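PDB 6XHH: JSC1_58120g3 from [Leptolyngbya] sp. JSC-1, which binds a verdin-type bilin in a GAF domain and, as a far-red-absorbing cyanobacteriochrome, probably senses far-red light for signalling. Local coordinates for residues Y41-R44 against E45-G49; W68-P71 against Y72-E75; E54-A57 against G58-K62. All blocks are in the same frame, centred on the assembly; numbering follows the deposited sequence.

Contact 1: residues Y41-R44 against E45-G49. With M1V (mesobiliverdin IX(alpha)), chain C.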
loop_
_atom_site.group_PDB
_atom_site.type_symbol
_atom_site.label_atom_id
_atom_site.label_comp_id
_atom_site.label_asym_id
_atom_site.label_seq_id
_atom_site.Cartn_x
_atom_site.Cartn_y
_atom_site.Cartn_z
ATOM N N TYR A 41 3.047 6.070 -1.989
ATOM C CA TYR A 41 2.751 7.289 -1.257
ATOM C C TYR A 41 3.910 7.566 -0.320
ATOM O O TYR A 41 4.367 6.664 0.396
ATOM C CB TYR A 41 1.441 7.100 -0.493
ATOM C CG TYR A 41 1.036 8.085 0.579
ATOM C CD1 TYR A 41 1.509 7.948 1.877
ATOM C CD2 TYR A 41 0.072 9.046 0.329
ATOM C CE1 TYR A 41 1.086 8.787 2.893
ATOM C CE2 TYR A 41 -0.368 9.905 1.339
ATOM C CZ TYR A 41 0.144 9.758 2.619
ATOM O OH TYR A 41 -0.291 10.597 3.616
ATOM N N LYS A 42 4.407 8.794 -0.358
ATOM C CA LYS A 42 5.573 9.187 0.416
ATOM C C LYS A 42 5.168 10.031 1.618
ATOM O O LYS A 42 4.465 11.038 1.468
ATOM C CB LYS A 42 6.553 9.961 -0.461
ATOM C CG LYS A 42 7.757 10.479 0.299
ATOM C CD LYS A 42 8.749 11.139 -0.651
ATOM C CE LYS A 42 10.003 11.526 0.122
ATOM N NZ LYS A 42 11.081 12.123 -0.711
ATOM N N PHE A 43 5.631 9.636 2.798
ATOM C CA PHE A 43 5.394 10.423 4.000
ATOM C C PHE A 43 6.189 11.723 3.984
ATOM O O PHE A 43 7.374 11.751 3.632
ATOM C CB PHE A 43 5.776 9.635 5.245
ATOM C CG PHE A 43 4.750 8.644 5.691
ATOM C CD1 PHE A 43 3.434 9.015 5.903
ATOM C CD2 PHE A 43 5.127 7.323 5.911
ATOM C CE1 PHE A 43 2.498 8.074 6.333
ATOM C CE2 PHE A 43 4.201 6.373 6.323
ATOM C CZ PHE A 43 2.886 6.756 6.546
ATOM N N ARG A 44 5.533 12.802 4.393
ATOM C CA ARG A 44 6.228 14.008 4.808
ATOM C C ARG A 44 6.778 13.809 6.213
ATOM O O ARG A 44 6.578 12.770 6.849
ATOM C CB ARG A 44 5.289 15.211 4.784
ATOM C CG ARG A 44 4.454 15.348 3.539
ATOM C CD ARG A 44 3.508 16.529 3.677
ATOM N NE ARG A 44 2.504 16.507 2.623
ATOM C CZ ARG A 44 1.344 17.149 2.685
ATOM N NH1 ARG A 44 1.033 17.857 3.763
ATOM N NH2 ARG A 44 0.486 17.045 1.685
ATOM N N GLU A 45 7.464 14.836 6.720
ATOM C CA GLU A 45 8.077 14.727 8.035
ATOM C C GLU A 45 7.049 14.585 9.150
ATOM O O GLU A 45 7.387 14.081 10.229
ATOM C CB GLU A 45 8.970 15.943 8.282
ATOM C CG GLU A 45 8.321 17.292 7.987
ATOM C CD GLU A 45 7.315 17.708 9.052
ATOM O OE1 GLU A 45 7.546 17.376 10.232
ATOM O OE2 GLU A 45 6.292 18.348 8.717
ATOM N N ASP A 46 5.815 15.033 8.928
ATOM C CA ASP A 46 4.774 14.931 9.949
ATOM C C ASP A 46 3.844 13.748 9.731
ATOM O O ASP A 46 2.820 13.640 10.419
ATOM C CB ASP A 46 3.959 16.230 10.028
ATOM C CG ASP A 46 3.347 16.641 8.690
ATOM O OD1 ASP A 46 3.504 15.904 7.694
ATOM O OD2 ASP A 46 2.696 17.721 8.632
ATOM N N TYR A 47 4.184 12.856 8.803
ATOM C CA TYR A 47 3.421 11.659 8.471
ATOM C C TYR A 47 2.066 11.985 7.858
ATOM O O TYR A 47 1.221 11.095 7.747
ATOM C CB TYR A 47 3.281 10.721 9.675
ATOM C CG TYR A 47 4.646 10.178 10.067
ATOM C CD1 TYR A 47 5.200 9.083 9.413
ATOM C CD2 TYR A 47 5.404 10.801 11.058
ATOM C CE1 TYR A 47 6.464 8.608 9.747
ATOM C CE2 TYR A 47 6.663 10.325 11.402
ATOM C CZ TYR A 47 7.186 9.232 10.751
ATOM O OH TYR A 47 8.446 8.767 11.100
ATOM N N PHE A 48 1.836 13.235 7.456
ATOM C CA PHE A 48 1.031 13.471 6.270
ATOM C C PHE A 48 1.819 12.958 5.062
ATOM O O PHE A 48 2.926 12.435 5.196
ATOM C CB PHE A 48 0.701 14.956 6.131
ATOM C CG PHE A 48 -0.199 15.488 7.214
ATOM C CD1 PHE A 48 -0.991 14.644 7.980
ATOM C CD2 PHE A 48 -0.264 16.858 7.446
ATOM C CE1 PHE A 48 -1.842 15.162 8.950
ATOM C CE2 PHE A 48 -1.100 17.379 8.418
ATOM C CZ PHE A 48 -1.885 16.537 9.178
ATOM N N GLY A 49 1.271 13.082 3.862
ATOM C CA GLY A 49 1.979 12.486 2.742
ATOM C C GLY A 49 1.298 12.754 1.418
ATOM O O GLY A 49 0.201 13.319 1.353
HETATM O OA M1V C . -8.110 11.414 6.660
HETATM C C1A M1V C . -8.571 11.177 7.767
HETATM N NA M1V C . -8.280 10.084 8.483
HETATM C C2A M1V C . -9.465 12.002 8.479
HETATM C CMA M1V C . -10.026 13.322 8.001
HETATM C C3A M1V C . -9.743 11.384 9.695
HETATM C CAA M1V C . -10.638 11.871 10.770
HETATM C CBA M1V C . -9.890 12.115 12.082
HETATM C C4A M1V C . -8.970 10.122 9.698
HETATM C CHA M1V C . -8.956 9.226 10.732
HETATM C C1B M1V C . -8.241 7.955 10.884
HETATM C C2B M1V C . -8.422 7.139 12.031
HETATM C CMB M1V C . -9.345 7.433 13.189
HETATM C C3B M1V C . -7.627 6.042 11.882
HETATM C CAB M1V C . -7.495 4.885 12.856
HETATM C CBB M1V C . -8.205 3.640 12.297
HETATM C CGB M1V C . -9.704 3.845 12.280
HETATM O O2B M1V C . -10.337 3.919 13.361
HETATM O O1B M1V C . -10.338 3.944 11.205
HETATM N NB M1V C . -7.350 7.361 10.075
HETATM C C4B M1V C . -6.947 6.201 10.638
HETATM C CHB M1V C . -6.029 5.247 10.175
HETATM C C1C M1V C . -5.401 5.073 8.932
HETATM C C2C M1V C . -4.762 3.878 8.575
HETATM C CAC M1V C . -4.596 2.682 9.487
HETATM C CBC M1V C . -3.367 3.061 10.359
HETATM C CGC M1V C . -3.215 2.280 11.656
HETATM O O2C M1V C . -4.023 1.373 11.957
HETATM O O1C M1V C . -2.280 2.540 12.456
HETATM C C3C M1V C . -4.254 4.054 7.290
HETATM C CMC M1V C . -3.490 3.013 6.519
HETATM N NC M1V C . -5.312 5.952 7.875
HETATM C C4C M1V C . -4.618 5.346 6.858
HETATM C CHC M1V C . -4.365 6.070 5.657
HETATM C C1D M1V C . -3.865 5.651 4.448
HETATM C C2D M1V C . -2.941 6.369 3.640
HETATM C CMD M1V C . -2.305 7.691 3.996
HETATM N ND M1V C . -4.224 4.496 3.768
HETATM C C4D M1V C . -3.541 4.461 2.604
HETATM O OD M1V C . -3.655 3.550 1.784
HETATM C C3D M1V C . -2.726 5.636 2.515
HETATM C CAD M1V C . -1.783 5.993 1.394
HETATM C CBD M1V C . -2.581 6.485 0.207
HETATM O O HOH W 1 2.627 18.803 6.177
#

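Contact 2: residues W68-P71 against Y72-E75. With M1V (mesobiliverdin IX(alpha)), chain C.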
loop_
_atom_site.group_PDB
_atom_site.type_symbol
_atom_site.label_atom_id
_atom_site.label_comp_id
_atom_site.label_asym_id
_atom_site.label_seq_id
_atom_site.Cartn_x
_atom_site.Cartn_y
_atom_site.Cartn_z
ATOM N N TRP A 68 -2.726 13.227 1.076
ATOM C CA TRP A 68 -3.648 12.757 2.104
ATOM C C TRP A 68 -3.019 13.112 3.440
ATOM O O TRP A 68 -1.952 12.589 3.786
ATOM C CB TRP A 68 -3.898 11.255 1.966
ATOM C CG TRP A 68 -4.875 10.644 2.923
ATOM C CD1 TRP A 68 -5.419 11.206 4.044
ATOM C CD2 TRP A 68 -5.426 9.330 2.820
ATOM N NE1 TRP A 68 -6.284 10.308 4.650
ATOM C CE2 TRP A 68 -6.298 9.149 3.914
ATOM C CE3 TRP A 68 -5.270 8.287 1.902
ATOM C CZ2 TRP A 68 -7.010 7.962 4.103
ATOM C CZ3 TRP A 68 -5.966 7.116 2.102
ATOM C CH2 TRP A 68 -6.816 6.961 3.183
ATOM N N GLU A 69 -3.657 14.031 4.169
ATOM C CA GLU A 69 -3.175 14.474 5.474
ATOM C C GLU A 69 -4.005 13.763 6.538
ATOM O O GLU A 69 -5.001 14.281 7.054
ATOM C CB GLU A 69 -3.251 15.999 5.605
ATOM C CG GLU A 69 -2.487 16.725 4.494
ATOM C CD GLU A 69 -2.544 18.231 4.611
ATOM O OE1 GLU A 69 -3.475 18.748 5.267
ATOM O OE2 GLU A 69 -1.667 18.894 4.024
ATOM N N ASP A 70 -3.575 12.550 6.880
ATOM C CA ASP A 70 -4.347 11.739 7.806
ATOM C C ASP A 70 -4.035 12.150 9.236
ATOM O O ASP A 70 -2.896 11.979 9.684
ATOM C CB ASP A 70 -4.061 10.259 7.619
ATOM C CG ASP A 70 -4.994 9.394 8.449
ATOM O OD1 ASP A 70 -4.874 9.430 9.691
ATOM O OD2 ASP A 70 -5.825 8.682 7.859
ATOM N N PRO A 71 -5.011 12.668 9.989
ATOM C CA PRO A 71 -4.722 13.158 11.344
ATOM C C PRO A 71 -4.291 12.070 12.296
ATOM O O PRO A 71 -3.508 12.339 13.214
ATOM C CB PRO A 71 -6.060 13.778 11.788
ATOM C CG PRO A 71 -6.853 13.960 10.563
ATOM C CD PRO A 71 -6.420 12.880 9.618
ATOM N N TYR A 72 -4.804 10.854 12.117
ATOM C CA TYR A 72 -4.405 9.741 12.968
ATOM C C TYR A 72 -2.950 9.366 12.729
ATOM O O TYR A 72 -2.189 9.159 13.677
ATOM C CB TYR A 72 -5.317 8.543 12.712
ATOM C CG TYR A 72 -5.020 7.357 13.590
ATOM C CD1 TYR A 72 -4.142 6.365 13.182
ATOM C CD2 TYR A 72 -5.628 7.225 14.829
ATOM C CE1 TYR A 72 -3.864 5.275 13.999
ATOM C CE2 TYR A 72 -5.355 6.135 15.652
ATOM C CZ TYR A 72 -4.472 5.160 15.222
ATOM O OH TYR A 72 -4.172 4.071 16.010
ATOM N N LEU A 73 -2.560 9.229 11.463
ATOM C CA LEU A 73 -1.165 8.925 11.153
ATOM C C LEU A 73 -0.227 10.021 11.658
ATOM O O LEU A 73 0.910 9.733 12.058
ATOM C CB LEU A 73 -0.996 8.713 9.642
ATOM C CG LEU A 73 -1.676 7.474 9.032
ATOM C CD1 LEU A 73 -1.279 7.271 7.598
ATOM C CD2 LEU A 73 -1.371 6.210 9.826
ATOM N N ASN A 74 -0.683 11.274 11.657
ATOM C CA ASN A 74 0.140 12.361 12.182
ATOM C C ASN A 74 0.286 12.244 13.694
ATOM O O ASN A 74 1.402 12.288 14.226
ATOM C CB ASN A 74 -0.483 13.704 11.792
ATOM C CG ASN A 74 0.170 14.897 12.488
ATOM O OD1 ASN A 74 -0.487 15.631 13.230
ATOM N ND2 ASN A 74 1.443 15.115 12.219
ATOM N N GLU A 75 -0.832 12.053 14.400
ATOM C CA GLU A 75 -0.782 12.038 15.856
ATOM C C GLU A 75 -0.025 10.829 16.375
ATOM O O GLU A 75 0.600 10.905 17.438
ATOM C CB GLU A 75 -2.190 12.080 16.447
ATOM C CG GLU A 75 -2.201 12.391 17.948
ATOM C CD GLU A 75 -1.953 13.864 18.261
ATOM O OE1 GLU A 75 -1.644 14.642 17.332
ATOM O OE2 GLU A 75 -2.068 14.251 19.444
HETATM O OA M1V C . -8.110 11.414 6.660
HETATM C C1A M1V C . -8.571 11.177 7.767
HETATM N NA M1V C . -8.280 10.084 8.483
HETATM C C2A M1V C . -9.465 12.002 8.479
HETATM C CMA M1V C . -10.026 13.322 8.001
HETATM C C3A M1V C . -9.743 11.384 9.695
HETATM C CAA M1V C . -10.638 11.871 10.770
HETATM C CBA M1V C . -9.890 12.115 12.082
HETATM C C4A M1V C . -8.970 10.122 9.698
HETATM C CHA M1V C . -8.956 9.226 10.732
HETATM C C1B M1V C . -8.241 7.955 10.884
HETATM C C2B M1V C . -8.422 7.139 12.031
HETATM C CMB M1V C . -9.345 7.433 13.189
HETATM C C3B M1V C . -7.627 6.042 11.882
HETATM C CAB M1V C . -7.495 4.885 12.856
HETATM C CBB M1V C . -8.205 3.640 12.297
HETATM C CGB M1V C . -9.704 3.845 12.280
HETATM O O2B M1V C . -10.337 3.919 13.361
HETATM O O1B M1V C . -10.338 3.944 11.205
HETATM N NB M1V C . -7.350 7.361 10.075
HETATM C C4B M1V C . -6.947 6.201 10.638
HETATM C CHB M1V C . -6.029 5.247 10.175
HETATM C C1C M1V C . -5.401 5.073 8.932
HETATM C C2C M1V C . -4.762 3.878 8.575
HETATM C CAC M1V C . -4.596 2.682 9.487
HETATM C CBC M1V C . -3.367 3.061 10.359
HETATM C CGC M1V C . -3.215 2.280 11.656
HETATM O O2C M1V C . -4.023 1.373 11.957
HETATM O O1C M1V C . -2.280 2.540 12.456
HETATM C C3C M1V C . -4.254 4.054 7.290
HETATM C CMC M1V C . -3.490 3.013 6.519
HETATM N NC M1V C . -5.312 5.952 7.875
HETATM C C4C M1V C . -4.618 5.346 6.858
HETATM C CHC M1V C . -4.365 6.070 5.657
HETATM C C1D M1V C . -3.865 5.651 4.448
HETATM C C2D M1V C . -2.941 6.369 3.640
HETATM C CMD M1V C . -2.305 7.691 3.996
HETATM N ND M1V C . -4.224 4.496 3.768
HETATM C C4D M1V C . -3.541 4.461 2.604
HETATM O OD M1V C . -3.655 3.550 1.784
HETATM C C3D M1V C . -2.726 5.636 2.515
HETATM C CAD M1V C . -1.783 5.993 1.394
HETATM C CBD M1V C . -2.581 6.485 0.207
#

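Contact 3: residues E54-A57 against G58-K62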
loop_
_atom_site.group_PDB
_atom_site.type_symbol
_atom_site.label_atom_id
_atom_site.label_comp_id
_atom_site.label_asym_id
_atom_site.label_seq_id
_atom_site.Cartn_x
_atom_site.Cartn_y
_atom_site.Cartn_z
ATOM N N GLU A 54 1.419 5.936 -9.427
ATOM C CA GLU A 54 0.232 5.109 -9.423
ATOM C C GLU A 54 0.126 4.350 -10.733
ATOM O O GLU A 54 0.662 4.769 -11.764
ATOM C CB GLU A 54 -1.021 5.959 -9.191
ATOM C CG GLU A 54 -1.429 6.777 -10.397
ATOM C CD GLU A 54 -2.439 7.854 -10.060
ATOM O OE1 GLU A 54 -2.222 9.028 -10.438
ATOM O OE2 GLU A 54 -3.453 7.527 -9.406
ATOM N N SER A 55 -0.565 3.216 -10.668
ATOM C CA SER A 55 -1.025 2.487 -11.843
ATOM C C SER A 55 -2.518 2.283 -11.646
ATOM O O SER A 55 -2.946 1.853 -10.572
ATOM C CB SER A 55 -0.285 1.151 -12.003
ATOM O OG SER A 55 -0.941 0.278 -12.908
ATOM N N GLU A 56 -3.317 2.663 -12.638
ATOM C CA GLU A 56 -4.764 2.622 -12.502
ATOM C C GLU A 56 -5.400 1.955 -13.718
ATOM O O GLU A 56 -4.859 2.001 -14.826
ATOM C CB GLU A 56 -5.306 4.047 -12.279
ATOM C CG GLU A 56 -6.812 4.194 -12.279
ATOM C CD GLU A 56 -7.369 4.486 -13.663
ATOM O OE1 GLU A 56 -6.908 5.443 -14.323
ATOM O OE2 GLU A 56 -8.265 3.743 -14.093
ATOM N N ALA A 57 -6.556 1.325 -13.495
ATOM C CA ALA A 57 -7.322 0.669 -14.549
ATOM C C ALA A 57 -8.808 0.878 -14.299
ATOM O O ALA A 57 -9.297 0.621 -13.195
ATOM C CB ALA A 57 -7.003 -0.830 -14.615
ATOM N N GLY A 58 -9.519 1.365 -15.317
ATOM C CA GLY A 58 -10.957 1.508 -15.217
ATOM C C GLY A 58 -11.478 2.930 -15.271
ATOM O O GLY A 58 -12.660 3.161 -14.987
ATOM N N GLY A 59 -10.621 3.891 -15.614
ATOM C CA GLY A 59 -11.061 5.266 -15.798
ATOM C C GLY A 59 -11.359 6.019 -14.514
ATOM O O GLY A 59 -12.384 6.695 -14.392
ATOM N N TRP A 60 -10.457 5.912 -13.553
ATOM C CA TRP A 60 -10.555 6.560 -12.255
ATOM C C TRP A 60 -9.759 7.861 -12.253
ATOM O O TRP A 60 -8.920 8.101 -13.124
ATOM C CB TRP A 60 -10.048 5.596 -11.176
ATOM C CG TRP A 60 -10.751 4.287 -11.275
ATOM C CD1 TRP A 60 -10.350 3.172 -11.965
ATOM C CD2 TRP A 60 -12.021 3.973 -10.707
ATOM N NE1 TRP A 60 -11.293 2.180 -11.839
ATOM C CE2 TRP A 60 -12.328 2.646 -11.072
ATOM C CE3 TRP A 60 -12.934 4.687 -9.921
ATOM C CZ2 TRP A 60 -13.507 2.015 -10.672
ATOM C CZ3 TRP A 60 -14.095 4.056 -9.517
ATOM C CH2 TRP A 60 -14.377 2.737 -9.901
ATOM N N ARG A 61 -10.027 8.708 -11.258
ATOM C CA ARG A 61 -9.236 9.922 -11.105
ATOM C C ARG A 61 -7.790 9.568 -10.794
ATOM O O ARG A 61 -7.501 8.586 -10.106
ATOM C CB ARG A 61 -9.794 10.811 -9.987
ATOM C CG ARG A 61 -11.044 11.579 -10.371
ATOM C CD ARG A 61 -11.248 12.865 -9.576
ATOM N NE ARG A 61 -11.227 12.673 -8.126
ATOM C CZ ARG A 61 -12.218 12.162 -7.400
ATOM N NH1 ARG A 61 -13.347 11.752 -7.967
ATOM N NH2 ARG A 61 -12.072 12.052 -6.087
ATOM N N LYS A 62 -6.879 10.396 -11.299
ATOM C CA LYS A 62 -5.467 10.265 -10.973
ATOM C C LYS A 62 -5.205 10.862 -9.599
ATOM O O LYS A 62 -5.646 11.980 -9.307
ATOM C CB LYS A 62 -4.608 10.958 -12.031
ATOM C CG LYS A 62 -4.505 10.165 -13.325
ATOM C CD LYS A 62 -3.431 10.722 -14.246
ATOM C CE LYS A 62 -3.782 10.492 -15.713
ATOM N NZ LYS A 62 -2.633 10.785 -16.620
HETATM O O HOH W 2 -7.790 7.834 -15.432
#

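Contact 1: residues Y41-R44 against E45-G49
Tyr41 meets the returning chain at Gly49 because its CG stands anti to the backbone N (chi1 167°), whereas Phe43, with CG anti to the carbonyl carbon, presents its ring to Tyr47. These residues close the hairpin between strands 37-43 and 49-56 of the GAF sheet. A type I turn runs from Arg44 to Tyr47; Tyr47 N donates to Arg44 O, and Arg44 N lies 2.8 Å from its acceptor, Phe48 O. Phe43 and Tyr47 form an edge-to-face pair, planes 65° apart, with Tyr47 CD1 above the centre of the Phe43 ring. Tyr41 CZ is 3.3 Å from Gly49 CA, too close for a beta carbon on that residue. Over one face of Tyr41 lies the bilin atom CAD, 3.6 Å above the ring plane, and the hydroxyl is hydrogen-bonded to Trp68 O. A leucine in place of Tyr41 would probably leave Trp68 O without this mate and open a gap between Gly49 and the bilin. Arg44, extended from CG to NE, lays its guanidinium against Phe48 CB, 3.8 Å from NH1. Water 1 accepts from Arg44 NH1 (3.0 Å) and donates to Asp46 OD2, while Asp46 OD1 receives Phe48 N in an Asx turn. With salt bridges to Asp50 and Glu69 as well, the arginine sits among acidic groups that are likely to balance its charge, while Tyr41 of this hairpin touches the bilin.

Contact 2: residues W68-P71 against Y72-E75
Asp70 is the N-cap of helix 71-75, and its carboxylate also serves the bilin pocket of the GAF domain. Among the capping bonds, Leu73 N reaches Asp70 OD1 at 2.9 Å from the anti side of the carboxylate, 34° out of its plane, with an N-H...O angle of 163°; Tyr72 N adds a weak, bent bond to the same oxygen. The first backbone bonds of the helix follow: Asn74 N to Asp70 O, in the carbonyl plane, and Glu75 N to Pro71 O.

Two side chains make polar bonds to the chromophore. With CG anti to the backbone N (chi1 -172°), Asp70 directs OD2 at the bilin, where it accepts from NA (2.9 Å) and NB (3.0 Å). One carboxylate thus ties the start of the helix to the ring nitrogens NA and NB. At the edge of the Trp68 indole, in the ring plane, NE1 donates to the bilin carbonyl oxygen OA at 2.9 Å.

Van der Waals contacts add to this. Trp68 turns one face to C1D and the neighbouring bilin atoms, and Leu73 CD1 lies against CMD and CHC. Pro71 CD packs 3.3 Å from C1A, and Tyr72 places a ring face over CAB, which stands 3.4 Å above the centre of that ring.

Contact 3: residues E54-A57 against G58-K62
The indole of Trp60 has the Gly58 carbonyl oxygen over one face, 3.5 Å above its plane and toward the rim, while Glu56 and Ala57 meet it at the edge. There Trp60 NE1 makes a weak bond to Ala57 O at 2.9 Å, and the Glu56 carboxylate stands nearly upright to the ring, planes 79° apart. A bend at chi2 (-90°) curls Glu56 back into the turn, where its OE2 accepts from two backbone amides: Trp60 N at 3.1 Å, from above the carboxylate plane but fairly straight (N-H...O 166°), and Gly59 N at 2.8 Å, weakly. Water 2 donates to Glu56 OE1 (2.8 Å) and to Trp60 O (2.6 Å), so both carboxylate oxygens hold the loop. Two glycines let the chain reverse here; at Gly58 a beta carbon would be pressed against Ala57 O. Further along, Glu54 OE1 packs on Lys62 CB at 3.5 Å, the two side chains crossing at about a right angle. Lys62 NZ stays well away, and the Glu54 carboxylate is bound by Leu63 N, Val64 N and Arg37. The loop leads from the end of strand 49-56 toward strand 67-68: Trp60 rests on Arg37 of strand 37-43 and on loop residues Glu36, Glu125, Asn149 and Ser150, while Ala57 lies against Arg30 of helix 18-33.

How the contacts relate
Contacts 1 and 2 adjoin, their centres 9 Å apart, and both touch the bilin. Besides the tyrosine hydroxyl bond, they are joined by a hydrogen bond between Asp46 O and Asn74 ND2 at 2.7 Å, and Phe48 packs on Glu69 and Asp70. The hairpin of contact 1 thus backs contact 2, whose Trp68 and Asp70, just before the helix, bond directly to the chromophore. Contact 3 stands apart, its centre 22 Å from that of contact 1 and 24 Å from that of contact 2. It lies on strand 49-56, next in the sheet to strand 37-43 of contact 1, and the side chain of Glu54 is about 10 Å from the bilin.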